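Local coordinates for protein dextranase (Pseudarthrobacter oxydans, PDB 6NZS) that hydrolyses internal alpha-1,6-glucosidic linkages in dextran, as an endo-acting glycoside hydrolase of family 49, at residues D458-T470 / K523-I535. Residues are numbered along the deposited sequence; the frame is centred on the assembly and turned at random.
Sequences DMGSTTKADPNTT and KRYTNPAGEKVTI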
# COMPACT_ATOMS: atom_id res chain seq x y z
N ASP A 458 4.99 17.31 -18.08
CA ASP A 458 4.78 18.73 -17.76
C ASP A 458 3.41 18.80 -17.07
O ASP A 458 2.38 18.91 -17.73
CB ASP A 458 4.82 19.61 -19.00
CG ASP A 458 4.69 21.09 -18.68
OD1 ASP A 458 4.41 21.45 -17.51
OD2 ASP A 458 4.88 21.92 -19.60
N MET A 459 3.43 18.76 -15.74
CA MET A 459 2.18 18.71 -14.99
C MET A 459 1.37 19.99 -15.14
O MET A 459 0.16 19.96 -14.89
CB MET A 459 2.47 18.43 -13.52
CG MET A 459 3.09 17.06 -13.29
SD MET A 459 3.48 16.73 -11.56
CE MET A 459 1.84 16.53 -10.87
N GLY A 460 1.99 21.10 -15.54
CA GLY A 460 1.27 22.34 -15.71
C GLY A 460 0.70 22.58 -17.09
O GLY A 460 -0.04 23.55 -17.29
N SER A 461 1.01 21.72 -18.04
CA SER A 461 0.50 21.88 -19.39
C SER A 461 -0.92 21.34 -19.49
O SER A 461 -1.29 20.37 -18.82
CB SER A 461 1.40 21.15 -20.38
OG SER A 461 0.81 21.11 -21.67
N THR A 462 -1.73 21.98 -20.33
CA THR A 462 -3.06 21.48 -20.64
C THR A 462 -3.16 20.90 -22.04
O THR A 462 -4.26 20.58 -22.48
CB THR A 462 -4.12 22.56 -20.43
OG1 THR A 462 -3.93 23.62 -21.38
CG2 THR A 462 -4.04 23.12 -19.01
N THR A 463 -2.02 20.74 -22.73
CA THR A 463 -1.98 20.30 -24.12
C THR A 463 -1.35 18.92 -24.27
O THR A 463 -0.87 18.58 -25.36
CB THR A 463 -1.27 21.33 -24.99
OG1 THR A 463 0.07 21.52 -24.51
CG2 THR A 463 -2.02 22.64 -24.97
N LYS A 464 -1.35 18.11 -23.22
CA LYS A 464 -0.69 16.81 -23.21
C LYS A 464 -1.66 15.65 -23.33
O LYS A 464 -1.25 14.50 -23.14
CB LYS A 464 0.15 16.66 -21.94
CG LYS A 464 1.17 17.77 -21.71
CD LYS A 464 2.32 17.68 -22.70
CE LYS A 464 3.39 16.70 -22.24
NZ LYS A 464 4.50 16.59 -23.23
N ALA A 465 -2.92 15.91 -23.64
CA ALA A 465 -3.94 14.87 -23.77
C ALA A 465 -3.93 14.28 -25.17
O ALA A 465 -3.32 14.81 -26.10
CB ALA A 465 -5.32 15.43 -23.44
N ASP A 466 -4.63 13.15 -25.32
CA ASP A 466 -4.80 12.47 -26.61
C ASP A 466 -6.26 12.07 -26.77
O ASP A 466 -6.70 11.07 -26.19
CB ASP A 466 -3.88 11.26 -26.72
CG ASP A 466 -3.86 10.66 -28.12
OD1 ASP A 466 -4.69 11.06 -28.96
OD2 ASP A 466 -3.01 9.77 -28.37
N PRO A 467 -7.03 12.81 -27.58
CA PRO A 467 -8.44 12.44 -27.79
C PRO A 467 -8.63 11.11 -28.49
O PRO A 467 -9.77 10.62 -28.53
CB PRO A 467 -8.97 13.59 -28.66
CG PRO A 467 -7.99 14.71 -28.48
CD PRO A 467 -6.66 14.05 -28.27
N ASN A 468 -7.57 10.50 -29.02
CA ASN A 468 -7.67 9.20 -29.66
C ASN A 468 -7.41 8.05 -28.69
O ASN A 468 -7.20 6.92 -29.14
CB ASN A 468 -6.74 9.12 -30.87
CG ASN A 468 -7.08 10.15 -31.93
OD1 ASN A 468 -8.25 10.44 -32.17
ND2 ASN A 468 -6.06 10.72 -32.55
N THR A 469 -7.41 8.32 -27.39
CA THR A 469 -7.35 7.29 -26.36
C THR A 469 -8.58 7.41 -25.48
O THR A 469 -9.19 8.48 -25.39
CB THR A 469 -6.07 7.42 -25.51
OG1 THR A 469 -6.07 8.69 -24.85
CG2 THR A 469 -4.83 7.32 -26.39
N THR A 470 -8.97 6.29 -24.85
CA THR A 470 -10.19 6.25 -24.05
C THR A 470 -9.97 5.46 -22.77
O THR A 470 -9.48 4.32 -22.81
CB THR A 470 -11.34 5.62 -24.84
OG1 THR A 470 -11.52 6.35 -26.06
CG2 THR A 470 -12.62 5.70 -24.05
N LYS A 523 -11.64 18.13 -15.42
CA LYS A 523 -11.20 19.04 -16.47
C LYS A 523 -10.82 18.25 -17.71
O LYS A 523 -10.25 17.16 -17.60
CB LYS A 523 -9.98 19.85 -16.02
CG LYS A 523 -10.23 20.73 -14.79
CD LYS A 523 -9.03 21.62 -14.49
CE LYS A 523 -9.30 22.53 -13.31
NZ LYS A 523 -10.29 23.60 -13.67
N ARG A 524 -11.13 18.80 -18.88
CA ARG A 524 -10.80 18.18 -20.16
C ARG A 524 -9.58 18.88 -20.75
O ARG A 524 -9.64 20.07 -21.05
CB ARG A 524 -11.99 18.28 -21.12
CG ARG A 524 -13.25 17.63 -20.60
CD ARG A 524 -14.35 17.54 -21.65
NE ARG A 524 -14.89 18.84 -22.02
CZ ARG A 524 -15.03 19.27 -23.28
NH1 ARG A 524 -14.66 18.51 -24.29
NH2 ARG A 524 -15.55 20.47 -23.51
N TYR A 525 -8.49 18.13 -20.90
CA TYR A 525 -7.29 18.67 -21.53
C TYR A 525 -7.36 18.47 -23.04
O TYR A 525 -8.27 17.82 -23.56
CB TYR A 525 -6.04 18.05 -20.90
CG TYR A 525 -5.66 18.64 -19.54
CD1 TYR A 525 -6.54 19.48 -18.86
CD2 TYR A 525 -4.43 18.38 -18.97
CE1 TYR A 525 -6.20 20.02 -17.63
CE2 TYR A 525 -4.08 18.93 -17.73
CZ TYR A 525 -4.97 19.75 -17.08
OH TYR A 525 -4.63 20.30 -15.86
N THR A 526 -6.41 19.07 -23.76
CA THR A 526 -6.36 19.01 -25.22
C THR A 526 -5.06 18.37 -25.68
O THR A 526 -4.13 18.17 -24.91
CB THR A 526 -6.46 20.41 -25.86
OG1 THR A 526 -5.20 21.08 -25.73
CG2 THR A 526 -7.55 21.24 -25.20
N ASN A 527 -5.00 18.08 -26.98
CA ASN A 527 -3.73 17.77 -27.63
C ASN A 527 -3.06 19.08 -28.03
O ASN A 527 -3.64 20.15 -27.85
CB ASN A 527 -3.96 16.80 -28.79
CG ASN A 527 -4.84 17.37 -29.89
OD1 ASN A 527 -5.09 18.57 -29.97
ND2 ASN A 527 -5.33 16.48 -30.76
N PRO A 528 -1.82 19.03 -28.54
CA PRO A 528 -1.18 20.30 -28.94
C PRO A 528 -1.94 21.07 -30.00
O PRO A 528 -1.85 22.30 -30.04
CB PRO A 528 0.21 19.84 -29.43
CG PRO A 528 0.47 18.60 -28.66
CD PRO A 528 -0.86 17.91 -28.57
N ALA A 529 -2.71 20.38 -30.85
CA ALA A 529 -3.51 21.07 -31.85
C ALA A 529 -4.72 21.78 -31.24
O ALA A 529 -5.33 22.60 -31.92
CB ALA A 529 -3.96 20.09 -32.94
N GLY A 530 -5.07 21.47 -30.00
CA GLY A 530 -6.18 22.12 -29.33
C GLY A 530 -7.47 21.33 -29.28
O GLY A 530 -8.47 21.86 -28.79
N GLU A 531 -7.47 20.09 -29.76
CA GLU A 531 -8.67 19.27 -29.71
C GLU A 531 -8.83 18.71 -28.30
O GLU A 531 -7.92 18.07 -27.77
CB GLU A 531 -8.56 18.12 -30.72
CG GLU A 531 -9.78 17.22 -30.74
CD GLU A 531 -9.61 16.03 -31.66
OE1 GLU A 531 -8.60 15.97 -32.40
OE2 GLU A 531 -10.49 15.13 -31.64
N LYS A 532 -10.00 18.96 -27.70
CA LYS A 532 -10.26 18.54 -26.33
C LYS A 532 -10.69 17.08 -26.29
O LYS A 532 -11.44 16.61 -27.14
CB LYS A 532 -11.39 19.38 -25.74
CG LYS A 532 -10.96 20.67 -25.09
CD LYS A 532 -11.95 21.13 -24.03
CE LYS A 532 -12.00 22.64 -23.97
NZ LYS A 532 -12.71 23.11 -22.75
N VAL A 533 -10.22 16.37 -25.26
CA VAL A 533 -10.85 15.09 -24.95
C VAL A 533 -12.29 15.33 -24.51
O VAL A 533 -12.68 16.44 -24.12
CB VAL A 533 -10.09 14.29 -23.87
CG1 VAL A 533 -8.64 14.10 -24.28
CG2 VAL A 533 -10.19 14.99 -22.51
N THR A 534 -13.09 14.28 -24.59
CA THR A 534 -14.49 14.34 -24.20
C THR A 534 -14.71 13.52 -22.93
O THR A 534 -14.05 12.49 -22.71
CB THR A 534 -15.39 13.81 -25.31
OG1 THR A 534 -15.12 12.42 -25.52
CG2 THR A 534 -15.12 14.56 -26.61
N ILE A 535 -15.61 14.00 -22.08
CA ILE A 535 -16.15 13.21 -20.99
C ILE A 535 -17.57 12.83 -21.36
O ILE A 535 -18.35 13.68 -21.81
CB ILE A 535 -16.10 13.97 -19.65
CG1 ILE A 535 -14.67 14.41 -19.36
CG2 ILE A 535 -16.63 13.09 -18.53
CD1 ILE A 535 -14.58 15.37 -18.22
O HOH W 1 -1.98 20.96 -16.20
O HOH W 2 -5.16 23.30 -23.81
O HOH W 3 -3.83 13.64 -30.55
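One face of the Tyr525 ring is covered by Thr462, whose CA stands 4.0 Å from the ring centroid in a CH-pi contact, 18° off the normal. CG2 of Thr462 reaches CE1 and CZ of the same ring. The Ser461 carbonyl comes at it obliquely, its O 3.3 Å from Tyr525 CE2. Tyr525 holds CG anti to its carbonyl carbon (chi1 -78°), which brings the ring against Thr462 CA, the two side chains crossing at about a right angle. Its hydroxyl donates to a water that in turn donates to Met459 O and Ser461 O. A leucine in place of Tyr525 would probably leave that water without its hydroxyl donor and Thr462 without an aromatic face to lie on.

Two backbone bonds fasten the loops together. Thr526 N gives a nearly straight bond to Thr462 O, 2.9 Å long at 175°. Ala465 N binds Thr526 O from above the carbonyl plane. Both loops belong to the right-handed parallel beta-helix of family 49: 458-470 leads into strand 469-482, while segment 523-535 leaves strand 521-524, the edge strand of a parallel sheet. Strand 489-493 touches the pair through Tyr492, which packs on Tyr525.

Further along, Ala465 CB sits 3.7 Å from Val533 CG1, and Pro467 leans on the same methyl. The extended Glu531 side chain crosses the proline at a slant, with OE2 3.7 Å from Pro467 CB. Pro467 CD meets the Asn527 amide at ND2. Asn527 OD1 accepts from Glu531 N, which helps fix the amide's rotation, and ND2 donates to a water shared with Asp466 OD1.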